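Local coordinates for protein YECBM32 (PDB 2JDA) that binds polygalacturonic acid, the backbone of plant cell-wall pectin, in the bacterial periplasm, as a family 32 carbohydrate-binding module, at residues V13-Y18 with H24-I29; V46-D51 with I131-A136; I59-F64 with R69-S74; F73-S78 with E101-T106; I113-F118 with S126-I131. One frame throughout, in Å; residues are numbered along the deposited sequence.

Contact 1: V13-Y18 with H24-I29. With CA (calcium ion), chain C.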
# COMPACT_ATOMS: atom_id res chain seq x y z
N VAL A 13 5.03 -10.06 4.17
CA VAL A 13 4.78 -8.66 4.51
C VAL A 13 5.55 -8.36 5.78
O VAL A 13 5.53 -9.18 6.73
CB VAL A 13 3.29 -8.34 4.72
CG1 VAL A 13 3.09 -6.86 5.07
CG2 VAL A 13 2.49 -8.74 3.54
N THR A 14 6.21 -7.21 5.83
CA THR A 14 6.87 -6.72 7.03
C THR A 14 6.43 -5.28 7.22
O THR A 14 5.98 -4.61 6.29
CB THR A 14 8.39 -6.85 6.97
OG1 THR A 14 8.88 -6.21 5.78
CG2 THR A 14 8.82 -8.28 6.91
N ALA A 15 6.63 -4.76 8.41
CA ALA A 15 6.28 -3.37 8.68
C ALA A 15 7.12 -2.77 9.82
O ALA A 15 7.69 -3.48 10.64
CB ALA A 15 4.80 -3.23 8.98
N SER A 16 7.13 -1.43 9.87
CA SER A 16 7.78 -0.72 10.93
C SER A 16 7.17 -1.03 12.29
O SER A 16 7.88 -0.97 13.29
CB SER A 16 7.64 0.78 10.70
OG SER A 16 6.32 1.18 10.54
N GLY A 17 5.87 -1.27 12.31
CA GLY A 17 5.10 -1.47 13.53
C GLY A 17 3.66 -1.71 13.18
O GLY A 17 3.32 -1.72 12.01
N TYR A 18 2.85 -1.96 14.21
CA TYR A 18 1.46 -2.26 14.03
C TYR A 18 0.75 -2.11 15.37
O TYR A 18 1.36 -2.18 16.43
CB TYR A 18 1.32 -3.73 13.51
CG TYR A 18 1.81 -4.81 14.44
CD1 TYR A 18 0.90 -5.59 15.18
CD2 TYR A 18 3.15 -5.08 14.61
CE1 TYR A 18 1.30 -6.58 16.04
CE2 TYR A 18 3.57 -6.07 15.48
CZ TYR A 18 2.67 -6.80 16.20
OH TYR A 18 3.11 -7.80 17.08
N HIS A 24 -3.96 -5.42 14.42
CA HIS A 24 -4.00 -4.92 13.04
C HIS A 24 -2.59 -5.12 12.40
O HIS A 24 -1.83 -4.17 12.15
CB HIS A 24 -4.37 -3.44 13.00
CG HIS A 24 -5.71 -3.16 13.59
ND1 HIS A 24 -6.87 -3.82 13.22
CD2 HIS A 24 -6.08 -2.24 14.51
CE1 HIS A 24 -7.90 -3.35 13.89
NE2 HIS A 24 -7.46 -2.34 14.62
N VAL A 25 -2.28 -6.38 12.19
CA VAL A 25 -0.95 -6.85 11.85
C VAL A 25 -0.65 -6.61 10.37
O VAL A 25 -1.56 -6.49 9.56
CB VAL A 25 -0.80 -8.37 12.15
CG1 VAL A 25 -0.82 -8.63 13.68
CG2 VAL A 25 -1.85 -9.21 11.41
N PRO A 26 0.63 -6.58 10.01
CA PRO A 26 1.00 -6.34 8.62
C PRO A 26 0.38 -7.31 7.60
O PRO A 26 -0.10 -6.89 6.53
CB PRO A 26 2.53 -6.44 8.67
CG PRO A 26 2.86 -5.98 10.04
CD PRO A 26 1.81 -6.62 10.90
N ALA A 27 0.27 -8.60 7.93
CA ALA A 27 -0.29 -9.56 7.00
C ALA A 27 -1.74 -9.26 6.62
O ALA A 27 -2.25 -9.72 5.61
CB ALA A 27 -0.13 -10.94 7.52
N ASN A 28 -2.43 -8.52 7.47
CA ASN A 28 -3.81 -8.12 7.19
C ASN A 28 -3.90 -7.27 5.93
O ASN A 28 -4.99 -7.07 5.41
CB ASN A 28 -4.47 -7.34 8.34
CG ASN A 28 -4.90 -8.16 9.56
OD1 ASN A 28 -5.31 -7.56 10.60
ND2 ASN A 28 -4.84 -9.43 9.46
N ILE A 29 -2.80 -6.69 5.47
CA ILE A 29 -2.87 -5.82 4.30
C ILE A 29 -2.99 -6.61 3.03
O ILE A 29 -3.27 -6.02 1.99
CB ILE A 29 -1.59 -4.90 4.27
CG1 ILE A 29 -1.90 -3.59 3.58
CG2 ILE A 29 -0.40 -5.59 3.63
CD1 ILE A 29 -0.75 -2.60 3.59
CA CA C . -7.18 -7.03 4.75
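Val13, Ala15 and Tyr18 face Pro26 as the end of strand 10-15 runs into a loop that doubles back on itself and enters a 3-10 turn at 26-29, with the CA atoms of Val13 and Ala27 5.7 Å apart. This edge strand of the five-stranded sheet belongs to the beta-sandwich of an F5/8 type C domain, and the turn leads into its calcium site. No hydrogen bond links the two segments; the proline ring fills the angle between them. Pro26 CG lies 3.5 Å from Ala15 CB, while Pro26 CB takes the CG1 methyl of Val13 at 3.7 Å. That methyl stands anti to the backbone N (chi1 180°), which also brings it within 4.0 Å of Ile29 CG2, deeper in the sandwich. Tyr18 closes the other end of the proline: its CB lies 3.9 Å from Pro26 CD, and its side chain runs alongside that of Val25, pointing the same way, with Tyr18 CE1 3.8 Å from Val25 CG1. Trp38 lies against Ala15, Tyr18 and Pro26, and its indole NE1 donates to Gly17 O. Within the turn, Ile29 N donates to Pro26 O over 2.9 Å. One residue earlier, the carbonyl oxygen Asn28 O binds the calcium ion at 2.3 Å, a site completed by Asp31, Asp33, Thr36, Asn129 and Glu130.

Contact 2: V46-D51 with I131-A136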
# COMPACT_ATOMS: atom_id res chain seq x y z
N VAL A 46 5.29 -0.25 5.31
CA VAL A 46 4.86 -1.63 5.10
C VAL A 46 5.47 -2.09 3.79
O VAL A 46 5.47 -1.34 2.79
CB VAL A 46 3.33 -1.73 5.15
CG1 VAL A 46 2.61 -0.90 4.08
CG2 VAL A 46 2.91 -3.21 5.06
N GLN A 47 6.05 -3.29 3.82
CA GLN A 47 6.85 -3.81 2.71
C GLN A 47 6.30 -5.14 2.26
O GLN A 47 6.07 -6.02 3.06
CB GLN A 47 8.30 -3.94 3.12
CG GLN A 47 9.23 -4.53 2.07
CD GLN A 47 10.65 -4.59 2.56
OE1 GLN A 47 11.23 -3.54 2.84
NE2 GLN A 47 11.21 -5.81 2.71
N LEU A 48 6.05 -5.24 0.98
CA LEU A 48 5.45 -6.38 0.30
C LEU A 48 6.53 -7.09 -0.48
O LEU A 48 7.20 -6.46 -1.34
CB LEU A 48 4.35 -5.93 -0.64
CG LEU A 48 3.34 -4.98 -0.06
CD1 LEU A 48 2.42 -4.48 -1.15
CD2 LEU A 48 2.58 -5.59 1.08
N GLU A 49 6.76 -8.36 -0.18
CA GLU A 49 7.69 -9.19 -0.95
C GLU A 49 6.90 -10.09 -1.84
O GLU A 49 5.98 -10.77 -1.38
CB GLU A 49 8.57 -10.04 -0.01
CG GLU A 49 9.56 -10.94 -0.75
CD GLU A 49 10.39 -11.80 0.18
OE1 GLU A 49 10.59 -11.40 1.37
OE2 GLU A 49 10.91 -12.85 -0.33
N LEU A 50 7.22 -10.04 -3.13
CA LEU A 50 6.60 -10.90 -4.15
C LEU A 50 7.34 -12.22 -4.23
O LEU A 50 8.48 -12.33 -3.79
CB LEU A 50 6.56 -10.21 -5.51
CG LEU A 50 5.97 -8.79 -5.49
CD1 LEU A 50 5.98 -8.21 -6.89
CD2 LEU A 50 4.57 -8.79 -4.92
N ASP A 51 6.73 -13.18 -4.91
CA ASP A 51 7.37 -14.51 -5.04
C ASP A 51 8.67 -14.46 -5.85
O ASP A 51 9.63 -15.20 -5.61
CB ASP A 51 6.35 -15.50 -5.64
CG ASP A 51 5.93 -15.13 -7.06
OD1 ASP A 51 5.43 -13.99 -7.32
OD2 ASP A 51 6.06 -15.98 -8.00
N ILE A 131 -3.99 -4.12 -0.05
CA ILE A 131 -3.17 -3.75 -1.16
C ILE A 131 -3.01 -4.95 -2.05
O ILE A 131 -2.82 -6.08 -1.60
CB ILE A 131 -1.83 -3.23 -0.66
CG1 ILE A 131 -1.05 -2.51 -1.74
CG2 ILE A 131 -1.05 -4.29 -0.07
CD1 ILE A 131 -0.30 -1.30 -1.11
N ALA A 132 -3.01 -4.71 -3.35
CA ALA A 132 -2.71 -5.78 -4.31
C ALA A 132 -1.83 -5.20 -5.43
O ALA A 132 -1.89 -3.99 -5.70
CB ALA A 132 -3.96 -6.40 -4.86
N ILE A 133 -1.07 -6.05 -6.08
CA ILE A 133 -0.14 -5.64 -7.13
C ILE A 133 -0.63 -6.27 -8.44
O ILE A 133 -0.95 -7.44 -8.50
CB ILE A 133 1.25 -6.12 -6.80
CG1 ILE A 133 1.72 -5.67 -5.38
CG2 ILE A 133 2.20 -5.79 -7.93
CD1 ILE A 133 1.74 -4.31 -5.22
N ASN A 134 -0.71 -5.47 -9.48
CA ASN A 134 -1.20 -5.89 -10.79
C ASN A 134 -2.65 -6.42 -10.71
O ASN A 134 -2.96 -7.56 -11.10
CB ASN A 134 -0.27 -6.94 -11.37
CG ASN A 134 1.08 -6.40 -11.73
OD1 ASN A 134 1.29 -5.18 -11.82
ND2 ASN A 134 2.04 -7.31 -11.97
N SER A 135 -3.53 -5.57 -10.16
CA SER A 135 -4.94 -5.88 -9.99
C SER A 135 -5.72 -5.68 -11.27
O SER A 135 -5.47 -4.78 -12.05
CB SER A 135 -5.47 -4.94 -8.94
OG SER A 135 -6.86 -5.05 -8.72
N ALA A 136 -6.72 -6.54 -11.45
CA ALA A 136 -7.74 -6.37 -12.49
C ALA A 136 -8.99 -5.61 -12.02
O ALA A 136 -9.99 -5.57 -12.73
CB ALA A 136 -8.11 -7.73 -13.04
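Leu48 CD1 pushes into Ile131, 3.6 Å from its CG2 and close to its CG1 as well, while Leu48 CD2 lies 4.0 Å from the same CG2 methyl. The two side chains meet at a slant, and both branches of the leucine touch one isoleucine. Leu48 CD1 also touches the end of Ile133, CD1 to CD1 4.1 Å. Farther along, Leu50 CD2 approaches Ile133 CG1 more loosely, at 4.3 Å. With CG1 beside its backbone N (chi1 -54°), Ile133 can offer its chain to both leucines. This is the interior of a beta-sandwich: strands 46-50 and 131-133 belong to different sheets, their axes 9.8 Å apart and inclined at 36°, and purely apolar groups fill the gap. Behind the first shell, Ile59 of strand 53-63 packs on both isoleucines and Ile56 on Ile133 and Leu50, and Leu48 is fixed by backbone bonding to Ile113. Beyond the strand end, Asn134 OD1 accepts from Glu57 N and its ND2 donates to Ser55 O.

Contact 3: I59-F64 with R69-S74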
# COMPACT_ATOMS: atom_id res chain seq x y z
N ILE A 59 -0.88 -0.78 -8.69
CA ILE A 59 -1.11 -1.13 -7.29
C ILE A 59 -2.55 -0.72 -6.96
O ILE A 59 -2.94 0.42 -7.17
CB ILE A 59 -0.11 -0.41 -6.38
CG1 ILE A 59 1.32 -0.87 -6.65
CG2 ILE A 59 -0.52 -0.59 -4.93
CD1 ILE A 59 2.44 0.11 -6.20
N LEU A 60 -3.30 -1.66 -6.41
CA LEU A 60 -4.61 -1.40 -5.82
C LEU A 60 -4.39 -1.08 -4.34
O LEU A 60 -3.79 -1.86 -3.62
CB LEU A 60 -5.51 -2.63 -5.96
CG LEU A 60 -6.83 -2.56 -5.17
CD1 LEU A 60 -7.80 -1.58 -5.75
CD2 LEU A 60 -7.49 -3.93 -5.07
N ILE A 61 -4.90 0.05 -3.88
CA ILE A 61 -4.86 0.45 -2.48
C ILE A 61 -6.27 0.72 -1.99
O ILE A 61 -7.06 1.41 -2.63
CB ILE A 61 -3.87 1.63 -2.23
CG1 ILE A 61 -3.74 1.85 -0.73
CG2 ILE A 61 -4.27 2.90 -2.98
CD1 ILE A 61 -2.65 2.83 -0.35
N VAL A 62 -6.59 0.11 -0.85
CA VAL A 62 -7.90 0.21 -0.20
C VAL A 62 -7.65 0.75 1.21
O VAL A 62 -7.50 -0.01 2.16
CB VAL A 62 -8.61 -1.15 -0.21
CG1 VAL A 62 -10.04 -0.99 0.35
CG2 VAL A 62 -8.59 -1.80 -1.62
N PRO A 63 -7.57 2.06 1.36
CA PRO A 63 -7.30 2.63 2.67
C PRO A 63 -8.53 2.53 3.58
O PRO A 63 -9.66 2.52 3.11
CB PRO A 63 -6.89 4.07 2.35
CG PRO A 63 -7.62 4.38 1.09
CD PRO A 63 -7.64 3.11 0.32
N PHE A 64 -8.30 2.54 4.88
CA PHE A 64 -9.36 2.49 5.89
C PHE A 64 -10.11 3.80 5.98
O PHE A 64 -9.50 4.88 5.97
CB PHE A 64 -8.67 2.21 7.23
CG PHE A 64 -9.60 2.07 8.42
CD1 PHE A 64 -10.57 1.08 8.47
CD2 PHE A 64 -9.45 2.93 9.51
CE1 PHE A 64 -11.40 0.97 9.59
CE2 PHE A 64 -10.29 2.80 10.63
CZ PHE A 64 -11.24 1.82 10.64
N ARG A 69 -10.82 10.07 5.71
CA ARG A 69 -9.42 10.18 6.01
C ARG A 69 -8.61 9.96 4.73
O ARG A 69 -8.74 8.89 4.10
CB ARG A 69 -8.98 9.09 7.00
CG ARG A 69 -9.82 9.05 8.24
CD ARG A 69 -9.34 8.05 9.21
NE ARG A 69 -10.17 8.06 10.40
CZ ARG A 69 -10.02 7.21 11.40
NH1 ARG A 69 -9.08 6.28 11.35
NH2 ARG A 69 -10.84 7.28 12.44
N LYS A 70 -7.75 10.92 4.40
CA LYS A 70 -6.83 10.80 3.26
C LYS A 70 -5.45 10.44 3.79
O LYS A 70 -4.88 11.15 4.60
CB LYS A 70 -6.73 12.13 2.52
CG LYS A 70 -8.01 12.54 1.83
CD LYS A 70 -7.73 13.59 0.79
CE LYS A 70 -7.94 14.92 1.32
NZ LYS A 70 -9.33 15.30 0.93
N LEU A 71 -4.92 9.32 3.35
CA LEU A 71 -3.63 8.80 3.77
C LEU A 71 -2.54 9.43 2.94
O LEU A 71 -2.64 9.46 1.70
CB LEU A 71 -3.62 7.28 3.57
CG LEU A 71 -2.32 6.55 3.89
CD1 LEU A 71 -2.05 6.56 5.35
CD2 LEU A 71 -2.42 5.15 3.35
N LYS A 72 -1.50 9.90 3.61
CA LYS A 72 -0.33 10.46 2.98
C LYS A 72 0.70 9.35 2.89
O LYS A 72 0.98 8.69 3.91
CB LYS A 72 0.22 11.61 3.79
CG LYS A 72 -0.76 12.68 4.06
CD LYS A 72 -0.16 13.77 4.95
CE LYS A 72 -1.20 14.48 5.83
NZ LYS A 72 -0.51 14.61 7.17
N PHE A 73 1.30 9.13 1.72
CA PHE A 73 2.25 8.06 1.54
C PHE A 73 3.12 8.23 0.33
O PHE A 73 2.83 9.03 -0.55
CB PHE A 73 1.51 6.71 1.47
CG PHE A 73 0.67 6.50 0.21
CD1 PHE A 73 1.05 5.57 -0.77
CD2 PHE A 73 -0.49 7.21 -0.02
CE1 PHE A 73 0.32 5.43 -1.88
CE2 PHE A 73 -1.22 7.06 -1.17
CZ PHE A 73 -0.82 6.11 -2.09
N SER A 74 4.18 7.42 0.30
CA SER A 74 5.12 7.28 -0.80
C SER A 74 5.29 5.82 -1.15
O SER A 74 5.11 4.98 -0.29
CB SER A 74 6.49 7.91 -0.46
OG SER A 74 6.34 9.29 -0.20
O HOH W 1 -7.41 6.41 4.90
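A water bridges Phe64 O and Arg69 O, donating a hydrogen to each carbonyl over 2.8 Å to Phe64 O and 2.9 Å to Arg69 O. It links the two sides where the chain leaves one strand and turns toward the next, in a place where no direct hydrogen bond joins them. Beside it, the side chains of Phe64 and Arg69 run next to each other in the same direction. Arg69 is extended from CG to NE, which carries NH1 to the edge of the Phe64 ring, 3.8 Å from CE2 and near the ring plane; the guanidinium and ring planes stand 78° apart. The cation-pi partner of Phe64 is a different arginine, Arg37. The chain here crosses from one sheet of the beta-sandwich to the other, from strand 53-63 to strand 71-78, and the interior is filled by apolar groups. Ile61 reaches across with CG1 anti to its backbone N (chi1 -172°), setting CD1 4.1 Å from Phe73 CZ, over one face of the ring and offset toward its rim. The same methyl approaches Leu71 CD2 at 4.4 Å. Leu91 and Leu115, from the two strands flanking Phe73 in its own sheet, also pack against it.

Contact 4: F73-S78 with E101-T106. With SO4 (sulfate ion), chain H.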
# COMPACT_ATOMS: atom_id res chain seq x y z
N PHE A 73 1.30 9.13 1.72
CA PHE A 73 2.25 8.06 1.54
C PHE A 73 3.12 8.23 0.33
O PHE A 73 2.83 9.03 -0.55
CB PHE A 73 1.51 6.71 1.47
CG PHE A 73 0.67 6.50 0.21
CD1 PHE A 73 1.05 5.57 -0.77
CD2 PHE A 73 -0.49 7.21 -0.02
CE1 PHE A 73 0.32 5.43 -1.88
CE2 PHE A 73 -1.22 7.06 -1.17
CZ PHE A 73 -0.82 6.11 -2.09
N SER A 74 4.18 7.42 0.30
CA SER A 74 5.12 7.28 -0.80
C SER A 74 5.29 5.82 -1.15
O SER A 74 5.11 4.98 -0.29
CB SER A 74 6.49 7.91 -0.46
OG SER A 74 6.34 9.29 -0.20
N ILE A 75 5.60 5.52 -2.40
CA ILE A 75 5.78 4.12 -2.85
C ILE A 75 7.12 3.96 -3.48
O ILE A 75 7.51 4.78 -4.33
CB ILE A 75 4.75 3.68 -3.90
CG1 ILE A 75 3.35 3.99 -3.48
CG2 ILE A 75 4.87 2.20 -4.18
CD1 ILE A 75 2.33 3.81 -4.58
N PHE A 76 7.82 2.90 -3.08
CA PHE A 76 9.16 2.57 -3.53
C PHE A 76 9.21 1.14 -4.02
O PHE A 76 8.40 0.30 -3.60
CB PHE A 76 10.21 2.77 -2.42
CG PHE A 76 10.29 4.16 -1.93
CD1 PHE A 76 11.18 5.06 -2.50
CD2 PHE A 76 9.43 4.62 -0.94
CE1 PHE A 76 11.22 6.39 -2.04
CE2 PHE A 76 9.47 5.92 -0.50
CZ PHE A 76 10.36 6.80 -1.09
N TYR A 77 10.15 0.88 -4.92
CA TYR A 77 10.37 -0.48 -5.39
C TYR A 77 11.85 -0.84 -5.34
O TYR A 77 12.74 0.00 -5.36
CB TYR A 77 9.81 -0.70 -6.80
CG TYR A 77 10.51 0.09 -7.91
CD1 TYR A 77 11.48 -0.51 -8.71
CD2 TYR A 77 10.22 1.43 -8.13
CE1 TYR A 77 12.12 0.23 -9.75
CE2 TYR A 77 10.88 2.16 -9.14
CZ TYR A 77 11.80 1.55 -9.95
OH TYR A 77 12.42 2.32 -10.94
N SER A 78 12.12 -2.15 -5.31
CA SER A 78 13.48 -2.66 -5.16
C SER A 78 13.53 -4.13 -5.59
O SER A 78 12.52 -4.84 -5.50
CB SER A 78 13.91 -2.60 -3.68
OG SER A 78 15.19 -3.09 -3.44
N GLU A 101 -8.47 2.50 -4.93
CA GLU A 101 -7.91 3.17 -6.10
C GLU A 101 -6.90 2.27 -6.80
O GLU A 101 -6.16 1.52 -6.13
CB GLU A 101 -7.19 4.45 -5.74
CG GLU A 101 -8.07 5.49 -5.10
CD GLU A 101 -7.29 6.72 -4.73
OE1 GLU A 101 -7.02 7.56 -5.63
OE2 GLU A 101 -7.01 6.89 -3.51
N LYS A 102 -6.86 2.37 -8.14
CA LYS A 102 -5.91 1.63 -8.95
C LYS A 102 -4.87 2.65 -9.41
O LYS A 102 -5.13 3.50 -10.26
CB LYS A 102 -6.63 1.02 -10.15
CG LYS A 102 -5.74 0.20 -11.04
CD LYS A 102 -6.52 -0.52 -12.15
CE LYS A 102 -6.73 0.30 -13.33
NZ LYS A 102 -6.97 -0.68 -14.51
N LEU A 103 -3.70 2.54 -8.83
CA LEU A 103 -2.58 3.44 -9.11
C LEU A 103 -1.77 2.87 -10.23
O LEU A 103 -1.40 1.69 -10.17
CB LEU A 103 -1.70 3.61 -7.86
CG LEU A 103 -2.42 3.96 -6.56
CD1 LEU A 103 -1.40 4.05 -5.45
CD2 LEU A 103 -3.27 5.19 -6.68
N THR A 104 -1.44 3.71 -11.21
CA THR A 104 -0.65 3.26 -12.38
C THR A 104 0.57 4.14 -12.57
O THR A 104 0.64 5.24 -12.06
CB THR A 104 -1.50 3.22 -13.65
OG1 THR A 104 -1.96 4.53 -13.96
CG2 THR A 104 -2.71 2.35 -13.49
N PHE A 105 1.52 3.64 -13.35
CA PHE A 105 2.84 4.22 -13.44
C PHE A 105 3.57 3.47 -14.54
O PHE A 105 3.17 2.38 -14.97
CB PHE A 105 3.61 4.10 -12.12
CG PHE A 105 3.36 2.79 -11.41
CD1 PHE A 105 4.04 1.65 -11.77
CD2 PHE A 105 2.40 2.70 -10.42
CE1 PHE A 105 3.79 0.44 -11.12
CE2 PHE A 105 2.12 1.53 -9.80
CZ PHE A 105 2.81 0.38 -10.15
N THR A 106 4.64 4.06 -15.02
CA THR A 106 5.54 3.38 -15.96
C THR A 106 5.93 2.03 -15.35
O THR A 106 6.44 2.01 -14.20
CB THR A 106 6.81 4.21 -16.15
OG1 THR A 106 6.50 5.39 -16.91
CG2 THR A 106 7.82 3.44 -16.96
S SO4 H . -8.72 2.70 -17.36
O1 SO4 H . -9.17 3.76 -16.48
O2 SO4 H . -7.67 1.92 -16.68
O3 SO4 H . -9.86 1.80 -17.55
O4 SO4 H . -8.11 3.26 -18.47
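The hydrophobic core between the two sheets of the beta-sandwich is bridged here from strand 71-78 to strand 101-105. The CA atoms of Ile75 and Leu103 are 10.5 Å apart, so side chains alone span the gap. Leu103 delivers one methyl, CD1, to two residues of the facing strand. It lies 4.0 Å from Phe73 CZ, near the ring plane and thus at the ring's edge, the leucine and phenylalanine reaching out from opposite directions. It also meets the CD1 methyl of Ile75 at 3.8 Å, the two side chains crossing at an angle. Leu103 has CG beside its backbone N (chi1 -50°) and chi2 near 180°, an extended form that carries CD1 far from its own strand. Ile75 likewise keeps CG1 beside the backbone N (chi1 -50°), and its CD1 projects into the core. Neighbouring parts close over the pair: Arg142 lies on Leu103 and Ile144 on Ile75, both from the C-terminal end of the chain. On the outward side of strand 101-105, Lys102 NZ makes a weak hydrogen bond of 3.5 Å to O2 of a sulfate ion, probably from the crystallisation liquor, which Ser141 also binds. Glu101 forms a salt bridge with Arg142. Charged groups thus remain around the strand, while across the core the contact has neither hydrogen bond nor charge pair and rests on van der Waals packing and the burial of apolar carbon.

Contact 5: I113-F118 with S126-I131. With CA (calcium ion), chain C.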
# COMPACT_ATOMS: atom_id res chain seq x y z
N ILE A 113 7.90 -4.09 -2.87
CA ILE A 113 7.21 -2.80 -2.92
C ILE A 113 7.10 -2.32 -1.50
O ILE A 113 6.57 -3.03 -0.66
CB ILE A 113 5.82 -2.91 -3.61
CG1 ILE A 113 5.95 -3.38 -5.08
CG2 ILE A 113 5.03 -1.59 -3.47
CD1 ILE A 113 6.47 -2.30 -6.00
N LYS A 114 7.49 -1.09 -1.23
CA LYS A 114 7.42 -0.52 0.12
C LYS A 114 6.63 0.75 0.09
O LYS A 114 6.92 1.62 -0.72
CB LYS A 114 8.81 -0.33 0.70
CG LYS A 114 8.78 0.21 2.16
CD LYS A 114 10.19 0.18 2.77
CE LYS A 114 11.19 1.18 2.24
NZ LYS A 114 11.28 2.44 3.07
N LEU A 115 5.66 0.89 0.98
CA LEU A 115 4.95 2.14 1.19
C LEU A 115 5.47 2.76 2.47
O LEU A 115 5.44 2.12 3.52
CB LEU A 115 3.44 1.95 1.30
CG LEU A 115 2.69 1.80 -0.01
CD1 LEU A 115 3.03 0.53 -0.67
CD2 LEU A 115 1.20 1.85 0.23
N ASP A 116 5.97 3.99 2.38
CA ASP A 116 6.30 4.78 3.55
C ASP A 116 5.07 5.66 3.78
O ASP A 116 4.60 6.33 2.85
CB ASP A 116 7.53 5.65 3.32
CG ASP A 116 8.81 4.86 3.09
OD1 ASP A 116 8.86 3.60 3.34
OD2 ASP A 116 9.83 5.45 2.61
N THR A 117 4.51 5.64 4.98
CA THR A 117 3.22 6.27 5.25
C THR A 117 3.40 7.33 6.33
O THR A 117 4.25 7.22 7.21
CB THR A 117 2.15 5.25 5.66
OG1 THR A 117 2.51 4.62 6.89
CG2 THR A 117 2.02 4.14 4.63
N PHE A 118 2.56 8.36 6.26
CA PHE A 118 2.72 9.57 7.08
C PHE A 118 1.46 9.94 7.84
O PHE A 118 1.34 11.11 8.29
CB PHE A 118 3.18 10.74 6.20
CG PHE A 118 4.39 10.44 5.37
CD1 PHE A 118 5.65 10.55 5.88
CD2 PHE A 118 4.28 9.99 4.07
CE1 PHE A 118 6.76 10.19 5.13
CE2 PHE A 118 5.41 9.66 3.30
CZ PHE A 118 6.62 9.72 3.86
N SER A 126 -1.80 5.41 10.18
CA SER A 126 -1.84 4.91 8.82
C SER A 126 -2.55 3.59 8.85
O SER A 126 -2.13 2.70 9.58
CB SER A 126 -0.41 4.72 8.28
OG SER A 126 0.31 5.96 8.21
N ALA A 127 -3.63 3.43 8.10
CA ALA A 127 -4.41 2.21 8.18
C ALA A 127 -4.86 1.81 6.76
O ALA A 127 -5.47 2.62 6.06
CB ALA A 127 -5.61 2.39 9.13
N ILE A 128 -4.56 0.59 6.36
CA ILE A 128 -4.81 0.09 5.02
C ILE A 128 -5.51 -1.25 5.11
O ILE A 128 -4.99 -2.17 5.70
CB ILE A 128 -3.51 0.02 4.17
CG1 ILE A 128 -2.86 1.41 4.07
CG2 ILE A 128 -3.84 -0.52 2.83
CD1 ILE A 128 -1.42 1.43 3.47
N ASN A 129 -6.69 -1.34 4.50
CA ASN A 129 -7.43 -2.60 4.50
C ASN A 129 -6.81 -3.64 3.59
O ASN A 129 -6.74 -4.84 3.91
CB ASN A 129 -8.88 -2.38 4.08
CG ASN A 129 -9.68 -1.47 5.00
OD1 ASN A 129 -9.37 -1.30 6.18
ND2 ASN A 129 -10.75 -0.84 4.44
N GLU A 130 -6.38 -3.22 2.40
CA GLU A 130 -5.88 -4.15 1.42
C GLU A 130 -5.02 -3.41 0.39
O GLU A 130 -5.20 -2.23 0.08
CB GLU A 130 -7.07 -4.80 0.70
CG GLU A 130 -6.80 -6.15 0.13
CD GLU A 130 -6.54 -7.28 1.13
OE1 GLU A 130 -6.89 -7.34 2.35
OE2 GLU A 130 -5.85 -8.12 0.64
N ILE A 131 -3.99 -4.12 -0.05
CA ILE A 131 -3.17 -3.75 -1.16
C ILE A 131 -3.01 -4.95 -2.05
O ILE A 131 -2.82 -6.08 -1.60
CB ILE A 131 -1.83 -3.23 -0.66
CG1 ILE A 131 -1.05 -2.51 -1.74
CG2 ILE A 131 -1.05 -4.29 -0.07
CD1 ILE A 131 -0.30 -1.30 -1.11
CA CA C . -7.18 -7.03 4.75
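Leu115 meets Ile131 tip to tip, its CD2 3.7 Å and its CD1 3.8 Å from Ile131 CD1, so the isoleucine methyl is held against both leucine branches. Leu115 CD2 also touches Ile128 CD1, more loosely, at 4.2 Å. At the other end of the strand, Thr117 OG1 makes a weak hydrogen bond of 2.9 Å to Ser126 OG. The threonine hydroxyl stands between its backbone N and carbonyl carbon (chi1 63°), which turns it toward the serine. Ser126 OG has a stronger partner in Gly119 N, so this buried hydroxyl is held from two places. Strands 113-118 and 126-128 face each other from the two sheets of the sandwich, their axes 7.8 Å apart and their directions 130° from one another. A classic beta bulge interrupts strand 125-133, where Asn129 and Glu130 both face Val62 of strand 53-63. The bulge presents Asn129 O and Glu130 OE1 to the calcium ion, each at 2.4 Å, with Glu130 bent at chi2 (68°) to bring its carboxylate round. Glu130 OE2 accepts from Gly32 N, which steadies the carboxylate.

How the contacts relate
From the N terminus, contact 1 closes a short loop at the edge of the five-stranded sheet before any other contact opens. Contact 2 then opens on strand 44-50 and closes on strand 125-133, spanning most of the domain; contacts 3, 4 and 5 all nest inside that loop. Contact 3 ends on the strand where contact 4 begins, sharing Phe73 and Ser74, whereas contact 5 follows both in series and shares Ile131 with contact 2. Contacts 2 to 5 tie the two sheets together face to face across one continuous core. Contacts 1 and 5 meet at the calcium ion, which joins the loop after the first strand to the bulge in strand 125-133.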